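Local atomic coordinates of cyclohexadienyl dehydratase (Synthetic construct, PDB entry 5JOS), a protein that probably catalyses the dehydration of prephenate and L-arogenate in phenylalanine biosynthesis, using a periplasmic binding protein fold. Residues A[20-25]-A[82-87]; A[89-94]-A[207-212]; A[113-118]-A[175-180]; A[124-129]-A[150-155]. All blocks are in the same frame, centred on the assembly; numbering follows the deposited sequence. Where two conformers were deposited one is given.

Interaction 1 of 4, residues A[20-25]-A[82-87]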
loop_
_atom_site.group_PDB
_atom_site.type_symbol
_atom_site.label_atom_id
_atom_site.label_comp_id
_atom_site.label_asym_id
_atom_site.label_seq_id
_atom_site.Cartn_x
_atom_site.Cartn_y
_atom_site.Cartn_z
ATOM N N MET A 20 14.147 0.258 23.210
ATOM C CA MET A 20 15.434 -0.434 23.383
ATOM C C MET A 20 15.616 -0.970 24.782
ATOM O O MET A 20 16.029 -2.126 24.946
ATOM C CB MET A 20 16.643 0.393 22.924
ATOM C CG MET A 20 16.871 0.051 21.447
ATOM S SD MET A 20 17.571 1.386 20.539
ATOM C CE MET A 20 16.893 1.025 18.970
ATOM N N GLU A 21 15.212 -0.199 25.790
ATOM C CA GLU A 21 15.350 -0.681 27.161
ATOM C C GLU A 21 14.443 -1.874 27.431
ATOM O O GLU A 21 14.869 -2.754 28.133
ATOM C CB GLU A 21 15.152 0.443 28.180
ATOM C CG GLU A 21 16.170 1.554 27.971
ATOM C CD GLU A 21 15.978 2.725 28.907
ATOM O OE1 GLU A 21 15.474 2.472 30.010
ATOM O OE2 GLU A 21 16.370 3.872 28.572
ATOM N N ARG A 22 13.230 -1.935 26.875
ATOM C CA ARG A 22 12.335 -3.069 27.122
ATOM C C ARG A 22 12.738 -4.306 26.311
ATOM O O ARG A 22 12.371 -5.417 26.670
ATOM C CB ARG A 22 10.885 -2.683 26.751
ATOM C CG ARG A 22 9.825 -3.807 26.905
ATOM C CD ARG A 22 8.369 -3.378 26.587
ATOM N NE ARG A 22 8.195 -2.927 25.206
ATOM C CZ ARG A 22 7.957 -1.670 24.779
ATOM N NH1 ARG A 22 7.825 -0.669 25.632
ATOM N NH2 ARG A 22 7.878 -1.406 23.459
ATOM N N GLY A 23 13.406 -4.111 25.169
ATOM C CA GLY A 23 13.810 -5.208 24.308
ATOM C C GLY A 23 12.730 -5.770 23.394
ATOM O O GLY A 23 12.881 -6.846 22.812
ATOM N N THR A 24 11.620 -5.076 23.231
ATOM C CA THR A 24 10.589 -5.537 22.311
ATOM C C THR A 24 10.012 -4.328 21.594
ATOM O O THR A 24 9.872 -3.276 22.208
ATOM C CB THR A 24 9.471 -6.261 23.080
ATOM O OG1 THR A 24 10.001 -7.405 23.746
ATOM C CG2 THR A 24 8.387 -6.707 22.163
ATOM N N LEU A 25 9.691 -4.495 20.306
ATOM C CA LEU A 25 8.905 -3.537 19.530
ATOM C C LEU A 25 7.503 -4.047 19.498
ATOM O O LEU A 25 7.270 -5.130 19.023
ATOM C CB LEU A 25 9.406 -3.383 18.142
ATOM C CG LEU A 25 8.564 -2.451 17.246
ATOM C CD1 LEU A 25 8.640 -1.000 17.712
ATOM C CD2 LEU A 25 9.055 -2.554 15.830
ATOM N N LYS A 82 -1.000 1.152 23.647
ATOM C CA LYS A 82 -1.070 -0.318 23.502
ATOM C C LYS A 82 0.066 -0.887 22.677
ATOM O O LYS A 82 0.319 -2.058 22.708
ATOM C CB LYS A 82 -2.387 -0.722 22.825
ATOM C CG LYS A 82 -3.517 -1.161 23.730
ATOM C CD LYS A 82 -3.754 -0.108 24.780
ATOM C CE LYS A 82 -4.247 -0.705 26.098
ATOM N NZ LYS A 82 -5.578 -1.347 25.937
ATOM N N PHE A 83 0.674 -0.092 21.813
ATOM C CA PHE A 83 1.742 -0.567 20.947
ATOM C C PHE A 83 2.530 0.630 20.496
ATOM O O PHE A 83 2.081 1.738 20.693
ATOM C CB PHE A 83 1.227 -1.398 19.758
ATOM C CG PHE A 83 -0.030 -0.837 19.105
ATOM C CD1 PHE A 83 0.046 0.260 18.296
ATOM C CD2 PHE A 83 -1.258 -1.397 19.371
ATOM C CE1 PHE A 83 -1.102 0.763 17.678
ATOM C CE2 PHE A 83 -2.403 -0.934 18.757
ATOM C CZ PHE A 83 -2.325 0.160 17.926
ATOM N N ASP A 84 3.691 0.424 19.902
ATOM C CA ASP A 84 4.586 1.541 19.586
ATOM C C ASP A 84 4.346 2.068 18.188
ATOM O O ASP A 84 4.659 3.216 17.868
ATOM C CB ASP A 84 6.021 1.032 19.652
ATOM C CG ASP A 84 6.402 0.518 21.059
ATOM O OD1 ASP A 84 6.244 1.297 21.991
ATOM O OD2 ASP A 84 6.757 -0.659 21.225
ATOM N N ILE A 85 3.801 1.210 17.317
ATOM C CA ILE A 85 3.644 1.569 15.944
ATOM C C ILE A 85 2.594 0.617 15.371
ATOM O O ILE A 85 2.520 -0.615 15.727
ATOM C CB ILE A 85 4.958 1.448 15.220
ATOM C CG1 ILE A 85 4.864 1.854 13.749
ATOM C CG2 ILE A 85 5.467 0.009 15.254
ATOM C CD1 ILE A 85 6.263 2.068 13.103
ATOM N N ALA A 86 1.775 1.174 14.480
ATOM C CA ALA A 86 0.807 0.379 13.735
ATOM C C ALA A 86 1.308 0.059 12.337
ATOM O O ALA A 86 1.598 0.982 11.586
ATOM C CB ALA A 86 -0.495 1.085 13.699
ATOM N N MET A 87 1.391 -1.238 11.986
ATOM C CA MET A 87 1.957 -1.649 10.725
ATOM C C MET A 87 1.010 -2.681 10.185
ATOM O O MET A 87 0.864 -3.805 10.761
ATOM C CB MET A 87 3.326 -2.289 10.941
ATOM C CG MET A 87 4.326 -1.300 11.530
ATOM S SD MET A 87 5.912 -1.909 11.870
ATOM C CE MET A 87 6.715 -1.783 10.297
#

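Interaction 2 of 4, residues A[89-94]-A[207-212]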
loop_
_atom_site.group_PDB
_atom_site.type_symbol
_atom_site.label_atom_id
_atom_site.label_comp_id
_atom_site.label_asym_id
_atom_site.label_seq_id
_atom_site.Cartn_x
_atom_site.Cartn_y
_atom_site.Cartn_z
ATOM N N GLY A 89 -0.973 -2.157 6.421
ATOM C CA GLY A 89 -1.563 -1.428 5.280
ATOM C C GLY A 89 -2.373 -0.199 5.616
ATOM O O GLY A 89 -3.382 0.072 4.967
ATOM N N VAL A 90 -1.958 0.575 6.615
ATOM C CA VAL A 90 -2.771 1.716 7.028
ATOM C C VAL A 90 -2.653 2.799 5.999
ATOM O O VAL A 90 -1.593 3.357 5.782
ATOM C CB VAL A 90 -2.341 2.269 8.392
ATOM C CG1 VAL A 90 -3.219 3.380 8.845
ATOM C CG2 VAL A 90 -2.452 1.155 9.463
ATOM N N THR A 91 -3.785 3.187 5.458
ATOM C CA THR A 91 -3.795 4.336 4.558
ATOM C C THR A 91 -3.727 5.642 5.376
ATOM O O THR A 91 -4.392 5.764 6.398
ATOM C CB THR A 91 -5.115 4.382 3.772
ATOM O OG1 THR A 91 -5.241 3.175 2.997
ATOM C CG2 THR A 91 -5.148 5.521 2.852
ATOM N N VAL A 92 -2.954 6.584 4.884
ATOM C CA VAL A 92 -2.810 7.898 5.471
ATOM C C VAL A 92 -4.042 8.711 5.157
ATOM O O VAL A 92 -4.260 9.031 4.031
ATOM C CB VAL A 92 -1.619 8.629 4.891
ATOM C CG1 VAL A 92 -1.456 9.992 5.563
ATOM C CG2 VAL A 92 -0.352 7.857 5.104
ATOM N N THR A 93 -4.884 8.944 6.131
ATOM C CA THR A 93 -6.085 9.749 5.951
ATOM C C THR A 93 -6.015 10.979 6.870
ATOM O O THR A 93 -5.351 10.932 7.935
ATOM C CB THR A 93 -7.344 8.941 6.320
ATOM O OG1 THR A 93 -7.315 8.597 7.701
ATOM C CG2 THR A 93 -7.469 7.595 5.530
ATOM N N PRO A 94 -6.683 12.063 6.503
ATOM C CA PRO A 94 -6.730 13.224 7.362
ATOM C C PRO A 94 -7.248 12.854 8.752
ATOM O O PRO A 94 -6.701 13.280 9.746
ATOM C CB PRO A 94 -7.747 14.155 6.643
ATOM C CG PRO A 94 -7.727 13.700 5.201
ATOM C CD PRO A 94 -7.473 12.235 5.254
ATOM N N SER A 207 -3.523 8.127 -3.047
ATOM C CA SER A 207 -3.353 7.843 -1.682
ATOM C C SER A 207 -2.007 7.173 -1.360
ATOM O O SER A 207 -1.239 6.803 -2.219
ATOM C CB SER A 207 -4.467 6.957 -1.158
ATOM O OG SER A 207 -5.725 7.482 -1.482
ATOM N N GLU A 208 -1.771 6.981 -0.081
ATOM C CA GLU A 208 -0.568 6.294 0.350
ATOM C C GLU A 208 -0.741 5.534 1.640
ATOM O O GLU A 208 -1.706 5.749 2.422
ATOM C CB GLU A 208 0.579 7.332 0.436
ATOM C CG GLU A 208 0.381 8.374 1.462
ATOM C CD GLU A 208 1.390 9.566 1.404
ATOM O OE1 GLU A 208 1.749 10.043 0.328
ATOM O OE2 GLU A 208 1.868 9.981 2.473
ATOM N N LYS A 209 0.167 4.606 1.854
ATOM C CA LYS A 209 0.186 3.820 3.051
ATOM C C LYS A 209 1.410 4.237 3.833
ATOM O O LYS A 209 2.490 4.455 3.263
ATOM C CB LYS A 209 0.419 2.313 2.764
ATOM C CG LYS A 209 -0.502 1.567 1.789
ATOM C CD LYS A 209 -1.836 1.484 2.352
ATOM C CE LYS A 209 -2.699 0.479 1.590
ATOM N NZ LYS A 209 -4.002 0.556 2.337
ATOM N N GLY A 210 1.281 4.195 5.148
ATOM C CA GLY A 210 2.372 4.621 6.014
ATOM C C GLY A 210 2.254 3.844 7.299
ATOM O O GLY A 210 1.228 3.157 7.579
ATOM N N TYR A 211 3.325 3.892 8.086
ATOM C CA TYR A 211 3.303 3.322 9.452
ATOM C C TYR A 211 2.893 4.407 10.465
ATOM O O TYR A 211 3.385 5.489 10.459
ATOM C CB TYR A 211 4.612 2.616 9.795
ATOM C CG TYR A 211 4.942 1.567 8.741
ATOM C CD1 TYR A 211 4.084 0.572 8.462
ATOM C CD2 TYR A 211 6.096 1.633 8.015
ATOM C CE1 TYR A 211 4.375 -0.369 7.482
ATOM C CE2 TYR A 211 6.418 0.673 7.068
ATOM C CZ TYR A 211 5.524 -0.286 6.771
ATOM O OH TYR A 211 5.777 -1.187 5.756
ATOM N N MET A 212 1.982 4.058 11.340
ATOM C CA MET A 212 1.368 5.029 12.194
ATOM C C MET A 212 1.949 4.991 13.575
ATOM O O MET A 212 2.016 3.927 14.183
ATOM C CB MET A 212 -0.107 4.700 12.282
ATOM C CG MET A 212 -0.999 5.882 12.458
ATOM S SD MET A 212 -2.796 5.603 12.448
ATOM C CE MET A 212 -3.091 4.202 13.457
HETATM O O HOH W 1 0.792 0.378 7.723
HETATM O O HOH W 2 -3.399 8.607 1.518
#

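Interaction 3 of 4, residues A[113-118]-A[175-180]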
loop_
_atom_site.group_PDB
_atom_site.type_symbol
_atom_site.label_atom_id
_atom_site.label_comp_id
_atom_site.label_asym_id
_atom_site.label_seq_id
_atom_site.Cartn_x
_atom_site.Cartn_y
_atom_site.Cartn_z
ATOM N N PRO A 113 -3.909 1.099 -14.090
ATOM C CA PRO A 113 -4.319 0.346 -15.280
ATOM C C PRO A 113 -4.040 -1.151 -15.209
ATOM O O PRO A 113 -2.956 -1.655 -14.781
ATOM C CB PRO A 113 -3.470 0.939 -16.377
ATOM C CG PRO A 113 -2.222 1.387 -15.688
ATOM C CD PRO A 113 -2.571 1.702 -14.269
ATOM N N LEU A 114 -4.969 -1.853 -15.760
ATOM C CA LEU A 114 -4.814 -3.285 -15.957
ATOM C C LEU A 114 -4.835 -3.608 -17.427
ATOM O O LEU A 114 -5.751 -3.183 -18.149
ATOM C CB LEU A 114 -6.008 -3.901 -15.298
ATOM C CG LEU A 114 -6.203 -5.415 -15.437
ATOM C CD1 LEU A 114 -5.238 -6.067 -14.521
ATOM C CD2 LEU A 114 -7.648 -5.758 -15.048
ATOM N N VAL A 115 -3.826 -4.324 -17.893
ATOM C CA VAL A 115 -3.568 -4.446 -19.332
ATOM C C VAL A 115 -3.200 -5.879 -19.625
ATOM O O VAL A 115 -3.001 -6.675 -18.684
ATOM C CB VAL A 115 -2.454 -3.540 -19.762
ATOM C CG1 VAL A 115 -2.808 -2.079 -19.431
ATOM C CG2 VAL A 115 -1.098 -3.953 -19.144
ATOM N N ARG A 116 -3.141 -6.271 -20.881
ATOM C CA ARG A 116 -2.614 -7.594 -21.159
ATOM C C ARG A 116 -1.157 -7.687 -20.801
ATOM O O ARG A 116 -0.400 -6.703 -20.874
ATOM C CB ARG A 116 -2.769 -7.985 -22.648
ATOM C CG ARG A 116 -4.215 -8.208 -23.006
ATOM C CD ARG A 116 -4.415 -8.589 -24.461
ATOM N NE ARG A 116 -4.148 -7.449 -25.310
ATOM C CZ ARG A 116 -4.973 -6.417 -25.520
ATOM N NH1 ARG A 116 -6.159 -6.335 -24.954
ATOM N NH2 ARG A 116 -4.607 -5.467 -26.341
ATOM N N LYS A 117 -0.777 -8.907 -20.446
ATOM C CA LYS A 117 0.575 -9.200 -20.055
ATOM C C LYS A 117 1.627 -8.663 -21.072
ATOM O O LYS A 117 2.571 -7.974 -20.712
ATOM C CB LYS A 117 0.714 -10.701 -19.889
ATOM C CG LYS A 117 2.136 -11.182 -19.920
ATOM C CD LYS A 117 2.663 -11.261 -18.530
ATOM C CE LYS A 117 2.863 -12.717 -18.227
ATOM N NZ LYS A 117 3.893 -13.286 -19.159
ATOM N N GLU A 118 1.499 -9.034 -22.316
ATOM C CA GLU A 118 2.422 -8.543 -23.327
ATOM C C GLU A 118 2.387 -7.014 -23.579
ATOM O O GLU A 118 3.235 -6.503 -24.264
ATOM C CB GLU A 118 2.161 -9.244 -24.650
ATOM C CG GLU A 118 0.862 -8.813 -25.339
ATOM C CD GLU A 118 -0.330 -9.662 -24.982
ATOM O OE1 GLU A 118 -0.363 -10.240 -23.844
ATOM O OE2 GLU A 118 -1.236 -9.716 -25.857
ATOM N N ALA A 175 -10.679 -4.941 -25.279
ATOM C CA ALA A 175 -10.333 -3.606 -24.801
ATOM C C ALA A 175 -8.871 -3.713 -24.493
ATOM O O ALA A 175 -8.319 -4.829 -24.390
ATOM C CB ALA A 175 -11.080 -3.285 -23.540
ATOM N N ASP A 176 -8.254 -2.594 -24.266
ATOM C CA ASP A 176 -6.793 -2.556 -24.050
ATOM C C ASP A 176 -6.338 -2.210 -22.629
ATOM O O ASP A 176 -5.255 -2.641 -22.189
ATOM C CB ASP A 176 -6.211 -1.447 -24.922
ATOM C CG ASP A 176 -6.359 -1.759 -26.414
ATOM O OD1 ASP A 176 -6.100 -2.917 -26.739
ATOM O OD2 ASP A 176 -6.819 -0.933 -27.205
ATOM N N VAL A 177 -7.113 -1.363 -21.958
ATOM C CA VAL A 177 -6.753 -0.882 -20.610
ATOM C C VAL A 177 -8.012 -0.713 -19.783
ATOM O O VAL A 177 -8.902 0.050 -20.166
ATOM C CB VAL A 177 -6.126 0.507 -20.689
ATOM C CG1 VAL A 177 -5.804 1.029 -19.273
ATOM C CG2 VAL A 177 -4.869 0.559 -21.593
ATOM N N MET A 178 -8.081 -1.392 -18.623
ATOM C CA MET A 178 -9.174 -1.207 -17.685
ATOM C C MET A 178 -8.660 -0.307 -16.585
ATOM O O MET A 178 -7.573 -0.548 -16.101
ATOM C CB MET A 178 -9.621 -2.558 -17.102
ATOM C CG MET A 178 -10.670 -2.373 -16.018
ATOM S SD MET A 178 -10.975 -4.019 -15.362
ATOM C CE MET A 178 -12.078 -3.566 -14.027
ATOM N N ILE A 179 -9.401 0.766 -16.264
ATOM C CA ILE A 179 -9.110 1.633 -15.141
ATOM C C ILE A 179 -9.901 1.195 -13.976
ATOM O O ILE A 179 -11.118 1.104 -14.080
ATOM C CB ILE A 179 -9.487 3.112 -15.392
ATOM C CG1 ILE A 179 -8.782 3.588 -16.623
ATOM C CG2 ILE A 179 -9.164 3.985 -14.222
ATOM C CD1 ILE A 179 -7.263 3.585 -16.565
ATOM N N THR A 180 -9.191 0.905 -12.862
ATOM C CA THR A 180 -9.845 0.435 -11.665
ATOM C C THR A 180 -8.985 0.772 -10.451
ATOM O O THR A 180 -7.822 1.111 -10.614
ATOM C CB THR A 180 -10.102 -1.071 -11.804
ATOM O OG1 THR A 180 -10.883 -1.540 -10.724
ATOM C CG2 THR A 180 -8.858 -1.808 -11.838
HETATM O O HOH W 3 -3.587 -4.692 -23.017
#

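Interaction 4 of 4, residues A[124-129]-A[150-155]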
loop_
_atom_site.group_PDB
_atom_site.type_symbol
_atom_site.label_atom_id
_atom_site.label_comp_id
_atom_site.label_asym_id
_atom_site.label_seq_id
_atom_site.Cartn_x
_atom_site.Cartn_y
_atom_site.Cartn_z
ATOM N N LYS A 124 2.908 2.345 -19.674
ATOM C CA LYS A 124 3.497 2.624 -18.375
ATOM C C LYS A 124 3.412 4.048 -17.912
ATOM O O LYS A 124 3.829 4.364 -16.794
ATOM C CB LYS A 124 4.909 2.060 -18.251
ATOM C CG LYS A 124 5.767 2.044 -19.494
ATOM C CD LYS A 124 7.229 1.866 -19.076
ATOM C CE LYS A 124 8.203 1.814 -20.253
ATOM N NZ LYS A 124 8.301 0.427 -20.814
ATOM N N SER A 125 2.834 4.901 -18.735
ATOM C CA SER A 125 2.604 6.278 -18.362
ATOM C C SER A 125 1.232 6.705 -18.852
ATOM O O SER A 125 0.564 5.999 -19.669
ATOM C CB SER A 125 3.645 7.187 -18.999
ATOM O OG SER A 125 3.508 7.070 -20.398
ATOM N N LEU A 126 0.817 7.852 -18.323
ATOM C CA LEU A 126 -0.368 8.517 -18.781
ATOM C C LEU A 126 -0.287 8.686 -20.306
ATOM O O LEU A 126 -1.231 8.348 -21.013
ATOM C CB LEU A 126 -0.508 9.855 -18.086
ATOM C CG LEU A 126 -1.752 10.639 -18.475
ATOM C CD1 LEU A 126 -2.959 9.907 -18.011
ATOM C CD2 LEU A 126 -1.692 12.026 -17.835
ATOM N N GLU A 127 0.875 9.106 -20.800
ATOM C CA GLU A 127 1.071 9.422 -22.209
ATOM C C GLU A 127 0.806 8.184 -23.060
ATOM O O GLU A 127 0.265 8.276 -24.148
ATOM C CB GLU A 127 2.517 9.948 -22.496
ATOM C CG GLU A 127 2.905 11.308 -21.865
ATOM C CD GLU A 127 2.713 11.404 -20.307
ATOM O OE1 GLU A 127 3.022 10.437 -19.536
ATOM O OE2 GLU A 127 2.246 12.470 -19.820
ATOM N N ASP A 128 1.263 7.043 -22.587
ATOM C CA ASP A 128 1.160 5.810 -23.346
ATOM C C ASP A 128 -0.297 5.404 -23.504
ATOM O O ASP A 128 -0.669 4.718 -24.443
ATOM C CB ASP A 128 1.860 4.684 -22.566
ATOM C CG ASP A 128 3.334 4.826 -22.595
ATOM O OD1 ASP A 128 3.744 5.769 -23.240
ATOM O OD2 ASP A 128 4.068 4.038 -21.981
ATOM N N ILE A 129 -1.099 5.790 -22.520
ATOM C CA ILE A 129 -2.462 5.307 -22.403
ATOM C C ILE A 129 -3.434 6.269 -23.070
ATOM O O ILE A 129 -4.388 5.823 -23.721
ATOM C CB ILE A 129 -2.844 5.004 -20.919
ATOM C CG1 ILE A 129 -1.959 3.847 -20.398
ATOM C CG2 ILE A 129 -4.321 4.658 -20.791
ATOM C CD1 ILE A 129 -1.855 3.778 -18.905
ATOM N N GLU A 150 -11.485 12.577 -17.432
ATOM C CA GLU A 150 -10.603 13.653 -17.099
ATOM C C GLU A 150 -9.233 13.511 -17.740
ATOM O O GLU A 150 -8.782 14.458 -18.317
ATOM C CB GLU A 150 -10.473 13.837 -15.607
ATOM C CG GLU A 150 -9.401 14.872 -15.244
ATOM C CD GLU A 150 -9.446 15.275 -13.778
ATOM O OE1 GLU A 150 -10.335 14.775 -13.047
ATOM O OE2 GLU A 150 -8.588 16.102 -13.347
ATOM N N HIS A 151 -8.591 12.376 -17.677
ATOM C CA HIS A 151 -7.172 12.318 -17.976
ATOM C C HIS A 151 -6.925 11.484 -19.149
ATOM O O HIS A 151 -5.797 11.372 -19.583
ATOM C CB HIS A 151 -6.434 11.608 -16.833
ATOM C CG HIS A 151 -6.549 12.303 -15.521
ATOM N ND1 HIS A 151 -5.820 13.422 -15.226
ATOM C CD2 HIS A 151 -7.337 12.066 -14.442
ATOM C CE1 HIS A 151 -6.142 13.849 -14.015
ATOM N NE2 HIS A 151 -7.058 13.036 -13.517
ATOM N N LEU A 152 -7.941 10.820 -19.663
ATOM C CA LEU A 152 -7.721 9.990 -20.836
ATOM C C LEU A 152 -8.642 10.339 -22.011
ATOM O O LEU A 152 -9.213 9.442 -22.665
ATOM C CB LEU A 152 -7.879 8.531 -20.474
ATOM C CG LEU A 152 -7.007 8.027 -19.327
ATOM C CD1 LEU A 152 -7.470 6.614 -18.959
ATOM C CD2 LEU A 152 -5.515 8.024 -19.706
ATOM N N LYS A 153 -8.727 11.636 -22.282
ATOM C CA LYS A 153 -9.640 12.172 -23.286
ATOM C C LYS A 153 -9.282 11.760 -24.709
ATOM O O LYS A 153 -10.142 11.781 -25.548
ATOM C CB LYS A 153 -9.634 13.691 -23.255
ATOM C CG LYS A 153 -10.245 14.232 -21.977
ATOM C CD LYS A 153 -10.445 15.743 -22.073
ATOM C CE LYS A 153 -11.471 16.270 -21.065
ATOM N NZ LYS A 153 -10.856 16.637 -19.756
ATOM N N LYS A 154 -8.035 11.418 -25.003
ATOM C CA LYS A 154 -7.697 11.042 -26.384
ATOM C C LYS A 154 -7.961 9.587 -26.719
ATOM O O LYS A 154 -7.910 9.202 -27.874
ATOM C CB LYS A 154 -6.247 11.329 -26.651
ATOM C CG LYS A 154 -5.923 12.804 -26.485
ATOM C CD LYS A 154 -4.444 12.969 -26.280
ATOM C CE LYS A 154 -4.151 14.372 -25.833
ATOM N NZ LYS A 154 -2.917 14.732 -26.538
ATOM N N ALA A 155 -8.237 8.797 -25.690
ATOM C CA ALA A 155 -8.500 7.387 -25.831
ATOM C C ALA A 155 -9.984 7.141 -26.152
ATOM O O ALA A 155 -10.813 8.003 -25.980
ATOM C CB ALA A 155 -8.146 6.693 -24.544
#

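Interaction 1 of 4, residues A[20-25]-A[82-87]
Asp84 meets Arg22 and Leu25 beside the parallel sheet of one lobe of this periplasmic binding protein fold. Strand 24-29 is the middle strand of that sheet, with strand 85-86 next to it. Asp84 can be followed outward from its CB. The CB packs against Leu25 CD1 at 3.8 Å. The CG is turned away from the carbonyl carbon (chi1 -62°), which directs the carboxylate at Arg22. There OD2 makes a salt bridge of 2.6 Å with Arg22 NH2. The two side chains arrive from opposite directions. Their flat groups are nearly coplanar, 9° apart, and OD2 lies at the guanidinium edge. The other oxygen, OD1, makes salt bridges with Arg15 and Arg26. One carboxylate therefore answers three arginines, which would be expected to stabilise its ionised form. Arg22 is fully extended up to CD and bends at chi3 (61°) to bring NH2 to this place. That NH2 also makes a weak bond to Thr24 O at 3.0 Å. Gly23 has positive phi where helix 15-22 gives way to the strand. Past the ion pair, Leu25 CD1 also touches Ile85 CG2 at 4.1 Å.

Interaction 2 of 4, residues A[89-94]-A[207-212]
Thr91 and Lys209 form a single beta bridge, their CA atoms 4.3 Å apart, where residues 89-92 cross residues 207-212 at 102°. Two backbone bonds hold it: Gly210 N gives to Val90 O at 3.1 Å, and Val92 N gives to Glu208 O at 2.9 Å. Two waters extend the bridge. One accepts from Val90 N and donates to Gly210 O. The other accepts from Glu208 N and donates to Val92 O.

The side chain of Lys209 leaves strand 205-213 and bends at chi2 (-67°), which carries its amine back over the 89-94 loop. NZ donates to Gly89 O at 2.7 Å, coming from above the carbonyl plane, 35° out of it. It also donates to Thr91 OG1 at 3.0 Å, and it is hydrogen-bonded to Tyr33 OH. Val92 turns its CG2 to the strand and meets Glu208 CG at 3.8 Å. The same methyl sits 4.0 Å from Gly210 N, where the glycine leaves it room. Further along, Val90 CG1 touches Met212 SD at 4.3 Å, next to Phe102.

The loop after strand 85-86 thus crosses the middle strand of the small antiparallel sheet with 101-102 and 107-109, and ties that sheet to the parallel sheet's lobe. Three oxygens, one backbone carbonyl and two hydroxyls, bond Lys209 NZ, and probably hold its position and rotation.

Interaction 3 of 4, residues A[113-118]-A[175-180]
Arg116 reaches Ala175 and Asp176 because its CG is set opposite the carbonyl carbon (chi1 -69°) and its chain bends at chi3 (-71°). The guanidinium then presents its edge to both residues. NH1 donates to Ala175 O at 2.7 Å, and it has a second acceptor in Val170 O. NH2 makes a salt bridge of 3.0 Å with Asp176 OD1, meeting that oxygen nearly end-on to its C-O bond. The carboxylate is turned 67° from the guanidinium plane. Asp176 OD1 also pairs with Arg135, so the aspartate joins two arginines. A water lies over the centre of one guanidinium face, and links Arg116 N to Asp176 O.

The strands themselves run antiparallel. Leu114 and Met178 are a hydrogen-bonded pair, with Leu114 N to Met178 O at 2.9 Å and Met178 N to Leu114 O at 3.0 Å. Their side chains lie side by side, and Leu114 CD2 touches Met178 SD at 3.8 Å on the face packed against helix 166-171. The other face carries Pro113, Val115 and Val177. There Pro113 CB meets Val177 CG1 at 3.7 Å, and Val115 CG1 meets Val177 CG2 at 4.0 Å.

Strand 111-116 is the antiparallel member of a five-stranded sheet, placed between strands 177-181 and 195-197. This is the sheet topology of a type II periplasmic binding protein lobe.

Interaction 4 of 4, residues A[124-129]-A[150-155]
Ile129 N bonds to Leu126 O at 3.0 Å inside the short helix 126-129, and both residues present side chains to Leu152. Leu152 follows helix 143-151, the helix of the beta-alpha-beta unit that joins parallel strands 135-138 and 156-159. The contact thus packs a short helix against the exit of a crossover helix.

Leu152 CD2 is the shared atom. It touches Leu126 CD1 at 3.6 Å and Ile129 CG2 at 3.7 Å. Leu126 gets there with its CG turned away from its own backbone N (chi1 -179°), which stretches CD1 toward the helix end. This CD1 also rests 3.6 Å from His151 O and 4.0 Å from His151 CB. The imidazole itself leads elsewhere, and Glu150 CG lies over one of its faces. Phe204 packs on Leu126 and Ile129 as well.

Two bonds fasten the start of the short helix. Ser125 is the N-cap, its OG accepting from Asp128 N at 3.1 Å. Asp128 OD2 in turn accepts from Lys124 N at 3.1 Å, on its anti side.

From Leu152 to Ala155 the chain makes a type I beta turn, with Ala155 N bonded to Leu152 O. The turn brings Ala155 CB to 3.9 Å from Ile129 O.

In the fold
The four contacts divide between the two lobes of the fold. Interactions 1 and 2 touch directly: Ala86 N lies 2.8 Å from Met212 O, a probable hydrogen bond, and Met87 packs on Tyr211. Interactions 3 and 4 are also joined, their centres about 12 Å apart. Ile179 CD1 meets Leu152 CD1 at 3.9 Å, and Pro113 CG meets Ile129 CD1 at 4.0 Å. Interactions 1 and 3 lie on opposite sides of the chain centre, about 42 Å between centres. Interaction 2 is the most central. In interaction 3, the Leu114 side chain is about 7 Å from the sodium ion bound by Ala189, His192 and Leu195, and that of Met178 about 12 Å from a bound benzoic acid.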